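Side-chain contacts in BfpC (Escherichia coli, PDB 3VHJ), which is a membrane protein essential for type IV pilus biogenesis, represented here by its N-terminal cytoplasmic domain, which probably takes part in interactions of the pilus assembly machinery: residues Gly7-Gly12 / Leu95-Gly100; Gln15-Leu20 / Lys159-Lys164; Trp22-Asp27 / Asp104-Phe109; Thr73-Ile78 / Ile99-Asp104; Val127-Pro132 / Val142-Ser147. The protein carries 1 engineered substitution. All blocks are in the same frame, centred on the assembly; numbering follows the deposited sequence.

Overall arrangement
The first halves of contacts 1, 2 and 3 lie in chain order on strands 8-11, 14-17 and 21-23, and all three join this N-terminal region to later parts of the chain. Contacts 1 and 4 share strand 96-101, and contact 3 uses its neighbour 107-113, so one sheet receives all three. Contact 4 is the most central, about 10 Å from contact 3 and 12 Å from contact 1, centre to centre. Contact 2 brings the C-terminal end back to strand 14-17. Contact 5 comes last to open and lies about 26 Å from contact 2, across the centre of the chain. Contacts 1 to 4 link the domain's three small sheets; contact 5 joins two loops beside one of them.

Contact 1 (Gly7-Gly12 / Leu95-Gly100); sequences GVAVIG and LWLVIG
Ala-9 of strand 8-11 and Leu-95, just ahead of strand 96-101, mark the nearest approach of the two backbones, with their CA atoms 6.8 Å apart and no hydrogen bond between the segments. Ala-9 points its CB at the other segment and meets two leucines there. From Leu-95 it is the CD2 methyl that reaches over, 4.0 Å from Ala-9 CB and 3.7 Å from Val-8 O. Leu-97 offers the fork of its isobutyl group instead: CD1 and CD2 each lie 4.2 Å from Ala-9 CB. The two leucines arrive differently, since CG of Leu-95 is anti to its own N (chi1 -170°) whereas CG of Leu-97 turns beside its N (chi1 -50°). This is face packing between two sheets, the small mixed sheet of strand 8-11 and the larger one of strand 96-101. Alternation along 95-98 puts Leu-95 and Leu-97 on the face that meets Ala-9, while Trp-96 and Val-98 lie against helix 116-127. A side chain as short as alanine's suits the buried site between both leucines. Beside them, the Asn-93 amide pairs with Val-8 O and Val-10 N, giving this edge strand polar partners.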
# COMPACT_ATOMS: atom_id res chain seq x y z
N GLY A 7 6.21 -1.98 9.29
CA GLY A 7 6.15 -2.18 7.86
C GLY A 7 5.91 -3.60 7.35
O GLY A 7 5.96 -3.83 6.14
N VAL A 8 5.66 -4.54 8.25
CA VAL A 8 5.43 -5.92 7.81
C VAL A 8 4.10 -6.46 8.30
O VAL A 8 3.87 -6.60 9.49
CB VAL A 8 6.57 -6.85 8.28
CG1 VAL A 8 6.33 -8.27 7.79
CG2 VAL A 8 7.91 -6.35 7.75
N ALA A 9 3.22 -6.79 7.36
CA ALA A 9 1.92 -7.31 7.72
C ALA A 9 1.84 -8.81 7.46
O ALA A 9 2.52 -9.33 6.58
CB ALA A 9 0.83 -6.59 6.93
N VAL A 10 1.01 -9.49 8.24
CA VAL A 10 0.80 -10.92 8.06
C VAL A 10 -0.65 -11.11 7.64
O VAL A 10 -1.57 -10.60 8.28
CB VAL A 10 1.03 -11.72 9.36
CG1 VAL A 10 0.66 -13.19 9.14
CG2 VAL A 10 2.47 -11.61 9.81
N ILE A 11 -0.85 -11.83 6.55
CA ILE A 11 -2.19 -12.13 6.07
C ILE A 11 -2.16 -13.62 5.77
O ILE A 11 -1.59 -14.04 4.77
CB ILE A 11 -2.52 -11.34 4.79
CG1 ILE A 11 -2.43 -9.84 5.07
CG2 ILE A 11 -3.92 -11.70 4.30
CD1 ILE A 11 -2.50 -8.98 3.82
N GLY A 12 -2.75 -14.40 6.66
CA GLY A 12 -2.74 -15.84 6.47
C GLY A 12 -1.34 -16.37 6.69
O GLY A 12 -0.73 -16.11 7.73
N LEU A 95 -1.84 -5.54 13.51
CA LEU A 95 -1.57 -4.34 12.73
C LEU A 95 -2.81 -3.95 11.93
O LEU A 95 -3.56 -4.82 11.49
CB LEU A 95 -0.39 -4.61 11.78
CG LEU A 95 0.26 -3.46 11.02
CD1 LEU A 95 0.98 -2.52 11.99
CD2 LEU A 95 1.26 -4.06 10.02
N TRP A 96 -3.02 -2.65 11.77
CA TRP A 96 -4.15 -2.16 11.00
C TRP A 96 -3.64 -1.52 9.73
O TRP A 96 -2.66 -0.77 9.75
CB TRP A 96 -4.96 -1.15 11.81
CG TRP A 96 -5.78 -1.83 12.85
CD1 TRP A 96 -5.38 -2.22 14.10
CD2 TRP A 96 -7.13 -2.29 12.69
NE1 TRP A 96 -6.40 -2.90 14.72
CE2 TRP A 96 -7.48 -2.96 13.88
CE3 TRP A 96 -8.07 -2.21 11.65
CZ2 TRP A 96 -8.73 -3.55 14.07
CZ3 TRP A 96 -9.32 -2.79 11.84
CH2 TRP A 96 -9.64 -3.45 13.04
N LEU A 97 -4.31 -1.81 8.62
CA LEU A 97 -3.92 -1.30 7.32
C LEU A 97 -4.98 -0.39 6.70
O LEU A 97 -6.17 -0.67 6.81
CB LEU A 97 -3.67 -2.47 6.37
CG LEU A 97 -2.75 -3.59 6.87
CD1 LEU A 97 -2.73 -4.72 5.84
CD2 LEU A 97 -1.34 -3.05 7.12
N VAL A 98 -4.54 0.69 6.07
CA VAL A 98 -5.45 1.60 5.38
C VAL A 98 -4.84 1.73 3.98
O VAL A 98 -3.72 2.20 3.84
CB VAL A 98 -5.52 2.98 6.04
CG1 VAL A 98 -6.46 3.89 5.23
CG2 VAL A 98 -6.04 2.84 7.47
N ILE A 99 -5.59 1.29 2.97
CA ILE A 99 -5.09 1.32 1.61
C ILE A 99 -6.05 2.01 0.65
O ILE A 99 -7.22 2.20 0.96
CB ILE A 99 -4.81 -0.11 1.11
CG1 ILE A 99 -6.12 -0.89 0.97
CG2 ILE A 99 -3.91 -0.84 2.10
CD1 ILE A 99 -5.92 -2.30 0.47
N GLY A 100 -5.54 2.37 -0.52
CA GLY A 100 -6.37 3.04 -1.52
C GLY A 100 -5.69 3.03 -2.88
O GLY A 100 -4.52 3.41 -2.99

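Contact 2 (Gln15-Leu20 / Lys159-Lys164); sequences QYAVNL and KKLKEK
A short C-terminal strand, 162-163, closes one edge of the four-stranded antiparallel sheet, and Leu-161 just before it plugs into the turn that leads out of strand 14-17, against Ala-17 and Leu-20. Both methyls of Leu-161 are used, one for each partner. Its CD1 lies 4.0 Å from Ala-17 CB, and its CD2 lies 3.9 Å from Leu-20 CD2. The two leucines run past each other in opposite directions, so they meet alongside, through one methyl each. In Leu-161 the CG carbon stands beside the backbone N and anti to the carbonyl carbon (chi1 -71°), which lets the branched end reach Ala-17 and Leu-20. Alanine at position 17 leaves room for that end, and the two leucines supply the apolar bulk of a contact with no hydrogen bond across it. All three residues are buried, whereas Lys-160 and Lys-162, flanking Leu-161, are exposed, as suits their charge. The turn is also bonded to the carboxylate of Asp-110 of strand 107-113, whose OD1 takes Asn-19 N and whose OD2 takes Leu-20 N. Thr-73 of strand 72-73 packs on both Leu-20 and Leu-161, Gln-71 touches Ala-17, and Glu-163 reaches Lys-63 in a salt bridge near strand 46-52.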
# COMPACT_ATOMS: atom_id res chain seq x y z
N GLN A 15 3.61 -12.97 4.37
CA GLN A 15 4.10 -11.74 4.97
C GLN A 15 4.25 -10.73 3.84
O GLN A 15 4.69 -11.09 2.74
CB GLN A 15 5.44 -11.99 5.68
CG GLN A 15 5.26 -12.78 6.98
CD GLN A 15 6.58 -13.23 7.60
OE1 GLN A 15 6.59 -13.89 8.65
NE2 GLN A 15 7.69 -12.88 6.96
N TYR A 16 3.86 -9.49 4.10
CA TYR A 16 3.93 -8.44 3.08
C TYR A 16 4.49 -7.15 3.63
O TYR A 16 4.26 -6.80 4.78
CB TYR A 16 2.54 -8.12 2.56
CG TYR A 16 1.81 -9.28 1.94
CD1 TYR A 16 1.95 -9.58 0.59
CD2 TYR A 16 0.93 -10.06 2.70
CE1 TYR A 16 1.24 -10.62 -0.00
CE2 TYR A 16 0.22 -11.10 2.11
CZ TYR A 16 0.38 -11.37 0.77
OH TYR A 16 -0.35 -12.38 0.17
N ALA A 17 5.21 -6.43 2.77
CA ALA A 17 5.76 -5.14 3.13
C ALA A 17 4.62 -4.15 2.95
O ALA A 17 4.01 -4.08 1.87
CB ALA A 17 6.92 -4.79 2.19
N VAL A 18 4.30 -3.40 4.00
CA VAL A 18 3.25 -2.39 3.94
C VAL A 18 3.81 -1.05 4.41
O VAL A 18 4.94 -0.99 4.91
CB VAL A 18 2.02 -2.78 4.83
CG1 VAL A 18 1.38 -4.05 4.31
CG2 VAL A 18 2.47 -2.97 6.28
N ASN A 19 3.04 0.02 4.24
CA ASN A 19 3.46 1.36 4.64
C ASN A 19 4.67 1.82 3.84
O ASN A 19 5.60 2.42 4.37
CB ASN A 19 3.80 1.41 6.13
CG ASN A 19 3.80 2.82 6.67
OD1 ASN A 19 2.74 3.41 6.88
ND2 ASN A 19 4.98 3.38 6.89
N LEU A 20 4.66 1.53 2.54
CA LEU A 20 5.74 1.95 1.66
C LEU A 20 5.40 3.34 1.12
O LEU A 20 4.25 3.76 1.18
CB LEU A 20 5.89 0.98 0.49
CG LEU A 20 6.31 -0.45 0.85
CD1 LEU A 20 5.78 -1.40 -0.19
CD2 LEU A 20 7.82 -0.52 0.94
N LYS A 159 5.30 -8.05 -6.30
CA LYS A 159 6.67 -7.72 -6.65
C LYS A 159 7.43 -7.54 -5.34
O LYS A 159 6.93 -6.94 -4.39
CB LYS A 159 6.72 -6.42 -7.46
CG LYS A 159 5.90 -6.43 -8.75
CD LYS A 159 6.48 -7.40 -9.78
CE LYS A 159 7.88 -6.97 -10.23
NZ LYS A 159 7.88 -5.63 -10.88
N LYS A 160 8.65 -8.07 -5.29
CA LYS A 160 9.46 -7.99 -4.09
C LYS A 160 10.34 -6.75 -4.03
O LYS A 160 10.72 -6.19 -5.06
CB LYS A 160 10.35 -9.23 -3.98
CG LYS A 160 9.61 -10.55 -3.84
CD LYS A 160 10.61 -11.70 -3.80
CE LYS A 160 9.92 -13.03 -3.53
NZ LYS A 160 8.93 -13.35 -4.59
N LEU A 161 10.66 -6.32 -2.81
CA LEU A 161 11.53 -5.17 -2.63
C LEU A 161 12.92 -5.57 -3.10
O LEU A 161 13.39 -6.67 -2.82
CB LEU A 161 11.59 -4.77 -1.15
CG LEU A 161 10.32 -4.14 -0.57
CD1 LEU A 161 10.54 -3.78 0.91
CD2 LEU A 161 9.99 -2.88 -1.35
N LYS A 162 13.57 -4.68 -3.85
CA LYS A 162 14.92 -4.92 -4.34
C LYS A 162 15.80 -3.92 -3.60
O LYS A 162 15.29 -2.93 -3.06
CB LYS A 162 14.98 -4.69 -5.86
CG LYS A 162 14.06 -5.62 -6.65
CD LYS A 162 13.98 -5.26 -8.13
CE LYS A 162 15.23 -5.69 -8.90
NZ LYS A 162 16.45 -4.96 -8.47
N GLU A 163 17.10 -4.15 -3.58
CA GLU A 163 17.99 -3.25 -2.87
C GLU A 163 19.05 -2.61 -3.76
O GLU A 163 19.51 -3.22 -4.72
CB GLU A 163 18.64 -3.99 -1.70
CG GLU A 163 19.49 -3.14 -0.79
CD GLU A 163 19.60 -3.73 0.60
OE1 GLU A 163 19.66 -4.97 0.72
OE2 GLU A 163 19.62 -2.96 1.58
N LYS A 164 19.41 -1.37 -3.42
CA LYS A 164 20.41 -0.59 -4.14
C LYS A 164 19.82 0.17 -5.32
O LYS A 164 19.75 1.41 -5.24
CB LYS A 164 21.55 -1.48 -4.63
CG LYS A 164 22.29 -2.20 -3.51
CD LYS A 164 23.28 -3.24 -4.05
CE LYS A 164 24.39 -2.61 -4.87
NZ LYS A 164 23.89 -2.02 -6.15

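Contact 3 (Trp22-Asp27 / Asp104-Phe109); sequences WGSSQD and DGMVHF
Val-107 packs on one face of the indole of Trp-22 where strand 107-113 begins, joining that sheet to strand 21-23 of another. Along 104-109, Gly-105 leads into the strand: its O, together with Val-107 N, is hydrogen-bonded to the side-chain amide of Gln-57. Its positive phi of 84° would jam a CB against the preceding carbonyl, so glycine fits here. Met-106, a selenomethionine, bends at chi2 (-64°), which brings SE within 4.2 Å of Ser-24 CB. Val-107 follows with the main contact. Its CG1 lies over the face of the five-membered ring of Trp-22, 3.6 Å from the centroid and 15° off the normal, a CH-pi contact; CG2 lies above the same plane nearer the rim, 3.9 Å from Trp-22 CE3. The edge nitrogen NE1 of the indole is spoken for by Asp-110 OD2. With a serine in place of Trp-22, Val-107 would probably lose its flat apolar cover and Asp-110 its indole partner. His-108 and Phe-109 then both face Gly-100 in a classic beta bulge. Between the two backbones, one water donates to Trp-22 O at 3.0 Å and to Val-107 O at 3.2 Å.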
# COMPACT_ATOMS: atom_id res chain seq x y z
N TRP A 22 4.79 5.34 -1.96
CA TRP A 22 4.50 5.12 -3.36
C TRP A 22 4.50 6.40 -4.17
O TRP A 22 4.09 7.45 -3.70
CB TRP A 22 3.14 4.44 -3.53
CG TRP A 22 3.09 3.05 -2.99
CD1 TRP A 22 2.86 2.68 -1.69
CD2 TRP A 22 3.30 1.84 -3.72
NE1 TRP A 22 2.91 1.31 -1.58
CE2 TRP A 22 3.17 0.77 -2.81
CE3 TRP A 22 3.58 1.56 -5.07
CZ2 TRP A 22 3.32 -0.56 -3.20
CZ3 TRP A 22 3.72 0.24 -5.45
CH2 TRP A 22 3.60 -0.81 -4.52
N GLY A 23 4.95 6.28 -5.41
CA GLY A 23 4.99 7.43 -6.29
C GLY A 23 5.07 7.03 -7.75
O GLY A 23 5.29 5.87 -8.08
N SER A 24 4.85 8.01 -8.61
CA SER A 24 4.92 7.80 -10.05
C SER A 24 5.47 9.09 -10.62
O SER A 24 5.35 10.16 -10.01
CB SER A 24 3.54 7.48 -10.63
OG SER A 24 2.58 8.47 -10.29
N SER A 25 6.10 9.00 -11.78
CA SER A 25 6.67 10.19 -12.40
C SER A 25 5.58 11.03 -13.03
O SER A 25 4.48 10.54 -13.30
CB SER A 25 7.66 9.79 -13.49
OG SER A 25 6.98 9.19 -14.56
N GLN A 26 5.88 12.30 -13.25
CA GLN A 26 4.96 13.24 -13.86
C GLN A 26 5.69 14.02 -14.94
O GLN A 26 6.92 14.05 -14.96
CB GLN A 26 4.42 14.23 -12.83
CG GLN A 26 3.59 13.63 -11.72
CD GLN A 26 2.88 14.70 -10.90
OE1 GLN A 26 3.52 15.60 -10.36
NE2 GLN A 26 1.56 14.60 -10.82
N ASP A 27 4.93 14.65 -15.82
CA ASP A 27 5.50 15.47 -16.88
C ASP A 27 6.47 14.66 -17.73
O ASP A 27 6.16 13.55 -18.15
CB ASP A 27 6.22 16.67 -16.26
CG ASP A 27 6.51 17.77 -17.28
OD1 ASP A 27 5.55 18.26 -17.91
OD2 ASP A 27 7.69 18.14 -17.43
N ASP A 104 -6.87 4.53 -12.02
CA ASP A 104 -5.79 4.20 -12.95
C ASP A 104 -4.86 3.13 -12.38
O ASP A 104 -3.84 2.80 -12.99
CB ASP A 104 -4.97 5.45 -13.28
CG ASP A 104 -5.76 6.47 -14.07
OD1 ASP A 104 -6.41 6.08 -15.07
OD2 ASP A 104 -5.72 7.67 -13.71
N GLY A 105 -5.20 2.61 -11.21
CA GLY A 105 -4.38 1.58 -10.60
C GLY A 105 -3.21 2.14 -9.80
O GLY A 105 -2.36 1.38 -9.35
N MSE A 106 -3.16 3.45 -9.63
CA MSE A 106 -2.07 4.06 -8.87
C MSE A 106 -2.36 3.99 -7.38
O MSE A 106 -3.47 4.27 -6.93
CB MSE A 106 -1.88 5.53 -9.28
CG MSE A 106 -1.49 5.74 -10.74
SE MSE A 106 0.22 5.01 -11.23
CE MSE A 106 -0.35 3.48 -12.26
N VAL A 107 -1.34 3.60 -6.61
CA VAL A 107 -1.49 3.50 -5.18
C VAL A 107 -1.53 4.90 -4.58
O VAL A 107 -0.58 5.68 -4.72
CB VAL A 107 -0.33 2.70 -4.54
CG1 VAL A 107 -0.46 2.69 -3.03
CG2 VAL A 107 -0.33 1.27 -5.08
N HIS A 108 -2.64 5.23 -3.92
CA HIS A 108 -2.79 6.53 -3.27
C HIS A 108 -2.47 6.42 -1.79
O HIS A 108 -1.89 7.33 -1.20
CB HIS A 108 -4.21 7.07 -3.42
CG HIS A 108 -4.48 7.72 -4.75
ND1 HIS A 108 -5.45 8.69 -4.91
CD2 HIS A 108 -3.92 7.53 -5.97
CE1 HIS A 108 -5.47 9.07 -6.18
NE2 HIS A 108 -4.55 8.38 -6.84
N PHE A 109 -2.85 5.30 -1.19
CA PHE A 109 -2.61 5.07 0.23
C PHE A 109 -2.11 3.67 0.54
O PHE A 109 -2.61 2.68 0.00
CB PHE A 109 -3.88 5.32 1.04
CG PHE A 109 -4.40 6.73 0.93
CD1 PHE A 109 -3.74 7.77 1.57
CD2 PHE A 109 -5.55 7.01 0.19
CE1 PHE A 109 -4.21 9.08 1.47
CE2 PHE A 109 -6.03 8.31 0.09
CZ PHE A 109 -5.36 9.35 0.73
O HOH W 1 1.19 7.80 -3.03

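Contact 4 (Thr73-Ile78 / Ile99-Asp104); sequences TLLSAI and IGVDKD
Thr-73 O, next to the short helix that carries Leu-75, is gripped by Ser-76 OG at 2.7 Å and, more weakly, by the backbone N atoms of Ser-76 and Ala-77. The hydroxyl comes in 22° off the carbonyl plane and also accepts from Lys-159 N, so serine ties this first turn to the C-terminal segment. The weakly bonded helix 74-77 then faces strand 96-101 with apolar side chains alone. Leu-75 splits its two methyls: CD1 lies 3.6 Å from Val-101 CG2, the side chains sliding past each other in opposite directions, and CD2 lies 3.9 Å from Ile-99 CG2, across which it runs at a slant. Ile-78 and Ile-99 reach for each other tip to tip, with their CD1 atoms 3.6 Å apart. Ile-99 can meet both partners because its CG1 sits between the backbone N and the carbonyl carbon (chi1 67°), leaving CG2 for Leu-75. Phe-85 of strand 85-90 adds to this patch. Past the strand, Asp-102 OD2 accepts from Asp-104 N, forming an Asx turn, and from Met-106 N. With branched aliphatic groups meeting and polar bonds kept at either end, the helix and the strand are held together by shape and burial, not by directed bonds between them.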
# COMPACT_ATOMS: atom_id res chain seq x y z
N THR A 73 5.54 -6.62 -1.63
CA THR A 73 4.75 -5.48 -1.19
C THR A 73 3.27 -5.85 -1.36
O THR A 73 2.86 -6.38 -2.40
CB THR A 73 5.07 -4.21 -2.01
OG1 THR A 73 4.58 -4.36 -3.35
CG2 THR A 73 6.58 -3.98 -2.04
N LEU A 74 2.49 -5.58 -0.32
CA LEU A 74 1.08 -5.91 -0.33
C LEU A 74 0.32 -5.29 -1.50
O LEU A 74 -0.37 -5.99 -2.23
CB LEU A 74 0.43 -5.46 0.98
CG LEU A 74 -1.09 -5.68 1.03
CD1 LEU A 74 -1.39 -7.17 0.90
CD2 LEU A 74 -1.66 -5.12 2.32
N LEU A 75 0.46 -3.98 -1.68
CA LEU A 75 -0.26 -3.32 -2.75
C LEU A 75 0.01 -3.87 -4.14
O LEU A 75 -0.87 -3.85 -4.99
CB LEU A 75 -0.01 -1.81 -2.71
CG LEU A 75 -0.98 -1.02 -1.81
CD1 LEU A 75 -2.38 -1.02 -2.45
CD2 LEU A 75 -1.04 -1.63 -0.41
N SER A 76 1.22 -4.37 -4.38
CA SER A 76 1.53 -4.93 -5.70
C SER A 76 0.83 -6.27 -5.88
O SER A 76 0.53 -6.67 -7.01
CB SER A 76 3.04 -5.14 -5.86
OG SER A 76 3.50 -6.24 -5.07
N ALA A 77 0.55 -6.94 -4.77
CA ALA A 77 -0.09 -8.24 -4.78
C ALA A 77 -1.61 -8.19 -4.89
O ALA A 77 -2.24 -9.21 -5.17
CB ALA A 77 0.31 -9.04 -3.53
N ILE A 78 -2.20 -7.02 -4.67
CA ILE A 78 -3.65 -6.88 -4.76
C ILE A 78 -4.01 -6.62 -6.21
O ILE A 78 -3.56 -5.64 -6.81
CB ILE A 78 -4.17 -5.73 -3.88
CG1 ILE A 78 -3.88 -6.04 -2.41
CG2 ILE A 78 -5.68 -5.55 -4.08
CD1 ILE A 78 -4.38 -4.98 -1.43
N ILE A 99 -5.59 1.29 2.97
CA ILE A 99 -5.09 1.32 1.61
C ILE A 99 -6.05 2.01 0.65
O ILE A 99 -7.22 2.20 0.96
CB ILE A 99 -4.81 -0.11 1.11
CG1 ILE A 99 -6.12 -0.89 0.97
CG2 ILE A 99 -3.91 -0.84 2.10
CD1 ILE A 99 -5.92 -2.30 0.47
N GLY A 100 -5.54 2.37 -0.52
CA GLY A 100 -6.37 3.04 -1.52
C GLY A 100 -5.69 3.03 -2.88
O GLY A 100 -4.52 3.41 -2.99
N VAL A 101 -6.42 2.60 -3.90
CA VAL A 101 -5.90 2.53 -5.27
C VAL A 101 -6.90 3.26 -6.16
O VAL A 101 -8.11 3.01 -6.08
CB VAL A 101 -5.74 1.06 -5.72
CG1 VAL A 101 -5.29 1.00 -7.16
CG2 VAL A 101 -4.72 0.37 -4.82
N ASP A 102 -6.41 4.16 -7.01
CA ASP A 102 -7.29 4.94 -7.86
C ASP A 102 -7.74 4.24 -9.13
O ASP A 102 -7.34 3.11 -9.41
CB ASP A 102 -6.67 6.30 -8.19
CG ASP A 102 -5.51 6.22 -9.16
OD1 ASP A 102 -4.75 7.20 -9.25
OD2 ASP A 102 -5.35 5.18 -9.85
N LYS A 103 -8.59 4.92 -9.90
CA LYS A 103 -9.14 4.38 -11.13
C LYS A 103 -8.08 3.97 -12.15
O LYS A 103 -8.35 3.17 -13.04
CB LYS A 103 -10.09 5.41 -11.75
CG LYS A 103 -10.99 4.87 -12.85
CD LYS A 103 -11.91 3.78 -12.32
CE LYS A 103 -12.87 3.31 -13.40
NZ LYS A 103 -13.81 2.27 -12.89
N ASP A 104 -6.87 4.53 -12.02
CA ASP A 104 -5.79 4.20 -12.95
C ASP A 104 -4.86 3.13 -12.38
O ASP A 104 -3.84 2.80 -12.99
CB ASP A 104 -4.97 5.45 -13.28
CG ASP A 104 -5.76 6.47 -14.07
OD1 ASP A 104 -6.41 6.08 -15.07
OD2 ASP A 104 -5.72 7.67 -13.71

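Contact 5 (Val127-Pro132 / Val142-Ser147); sequences VAYGYP and VGVGES
Van der Waals contact comes first: Val-144 turns toward the other loop and offers one methyl each to Ala-128 and Tyr-129. Its CG1, anti to the backbone N (chi1 -178°), lies 4.3 Å from Ala-128 CB, an apolar pair. Its CG2 meets the hydroxyl oxygen of the tyrosine, 4.1 Å from Tyr-129 OH, so only the far end of that residue takes part, its side chain slanting across the valine. Ala-128 CB also sits under the centre of the Tyr-129 ring, 3.8 Å from its plane, where a small residue lets the ring lie over the methyl. These loops flank strand 135-137 at the edge of the mixed sheet, 127-132 leading from helix 116-127 toward it and 142-147 following it. Val-144 further rests on Phe-123 and Phe-124 of that helix, a place that suits a branched aliphatic residue; Gly-143 and Gly-145 on each side of it have positive phi. The polar bonds stay within each loop or run to its surroundings. Gly-130 N donates to Val-127 O at 3.0 Å, closing the turn after the helix, and Trp-133 NE1 shares that oxygen. In the other loop, Val-144 O is bonded to Ser-138 OG, and Glu-146 makes a salt bridge to Arg-135.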
# COMPACT_ATOMS: atom_id res chain seq x y z
N VAL A 127 -8.83 9.17 3.75
CA VAL A 127 -9.08 8.14 2.75
C VAL A 127 -10.51 7.91 2.28
O VAL A 127 -10.81 8.05 1.11
CB VAL A 127 -8.51 6.79 3.24
CG1 VAL A 127 -8.66 5.72 2.15
CG2 VAL A 127 -7.06 6.97 3.64
N ALA A 128 -11.37 7.52 3.21
CA ALA A 128 -12.76 7.22 2.91
C ALA A 128 -13.43 8.18 1.93
O ALA A 128 -14.17 7.76 1.04
CB ALA A 128 -13.56 7.16 4.20
N TYR A 129 -13.17 9.47 2.10
CA TYR A 129 -13.81 10.48 1.26
C TYR A 129 -12.83 11.31 0.45
O TYR A 129 -13.20 12.37 -0.04
CB TYR A 129 -14.64 11.40 2.15
CG TYR A 129 -15.45 10.64 3.18
CD1 TYR A 129 -16.45 9.75 2.78
CD2 TYR A 129 -15.20 10.78 4.54
CE1 TYR A 129 -17.18 9.02 3.72
CE2 TYR A 129 -15.92 10.06 5.48
CZ TYR A 129 -16.91 9.18 5.06
OH TYR A 129 -17.61 8.45 5.99
N GLY A 130 -11.61 10.83 0.30
CA GLY A 130 -10.63 11.60 -0.45
C GLY A 130 -10.60 11.39 -1.95
O GLY A 130 -9.93 12.13 -2.67
N TYR A 131 -11.33 10.39 -2.42
CA TYR A 131 -11.37 10.06 -3.84
C TYR A 131 -12.66 9.27 -4.09
O TYR A 131 -13.17 8.60 -3.20
CB TYR A 131 -10.13 9.23 -4.18
CG TYR A 131 -9.98 8.81 -5.62
CD1 TYR A 131 -10.63 7.68 -6.11
CD2 TYR A 131 -9.18 9.55 -6.50
CE1 TYR A 131 -10.48 7.28 -7.44
CE2 TYR A 131 -9.03 9.16 -7.83
CZ TYR A 131 -9.68 8.03 -8.29
OH TYR A 131 -9.54 7.65 -9.60
N PRO A 132 -13.22 9.35 -5.32
CA PRO A 132 -14.46 8.64 -5.66
C PRO A 132 -14.22 7.14 -5.84
O PRO A 132 -14.31 6.63 -6.96
CB PRO A 132 -14.89 9.29 -6.98
CG PRO A 132 -14.14 10.59 -7.02
CD PRO A 132 -12.81 10.24 -6.42
N VAL A 142 -17.26 -0.14 12.00
CA VAL A 142 -16.83 1.13 11.40
C VAL A 142 -17.96 1.64 10.50
O VAL A 142 -18.21 2.84 10.43
CB VAL A 142 -15.54 0.97 10.58
CG1 VAL A 142 -15.15 2.29 9.95
CG2 VAL A 142 -14.42 0.48 11.48
N GLY A 143 -18.62 0.71 9.81
CA GLY A 143 -19.74 1.06 8.96
C GLY A 143 -19.56 1.87 7.69
O GLY A 143 -20.52 2.48 7.21
N VAL A 144 -18.35 1.91 7.14
CA VAL A 144 -18.14 2.64 5.90
C VAL A 144 -17.87 1.63 4.79
O VAL A 144 -16.87 0.91 4.83
CB VAL A 144 -16.94 3.61 6.01
CG1 VAL A 144 -16.80 4.41 4.72
CG2 VAL A 144 -17.16 4.56 7.19
N GLY A 145 -18.76 1.56 3.82
CA GLY A 145 -18.58 0.60 2.74
C GLY A 145 -18.88 -0.79 3.27
O GLY A 145 -19.60 -0.94 4.26
N GLU A 146 -18.33 -1.82 2.63
CA GLU A 146 -18.59 -3.19 3.05
C GLU A 146 -17.53 -3.78 3.96
O GLU A 146 -16.35 -3.44 3.87
CB GLU A 146 -18.76 -4.09 1.82
CG GLU A 146 -19.95 -3.74 0.95
CD GLU A 146 -19.83 -2.38 0.31
OE1 GLU A 146 -18.77 -2.10 -0.29
OE2 GLU A 146 -20.80 -1.59 0.39
N SER A 147 -17.96 -4.68 4.84
CA SER A 147 -17.06 -5.34 5.78
C SER A 147 -16.42 -6.55 5.11
O SER A 147 -17.04 -7.61 5.00
CB SER A 147 -17.83 -5.78 7.03
OG SER A 147 -16.96 -6.39 7.97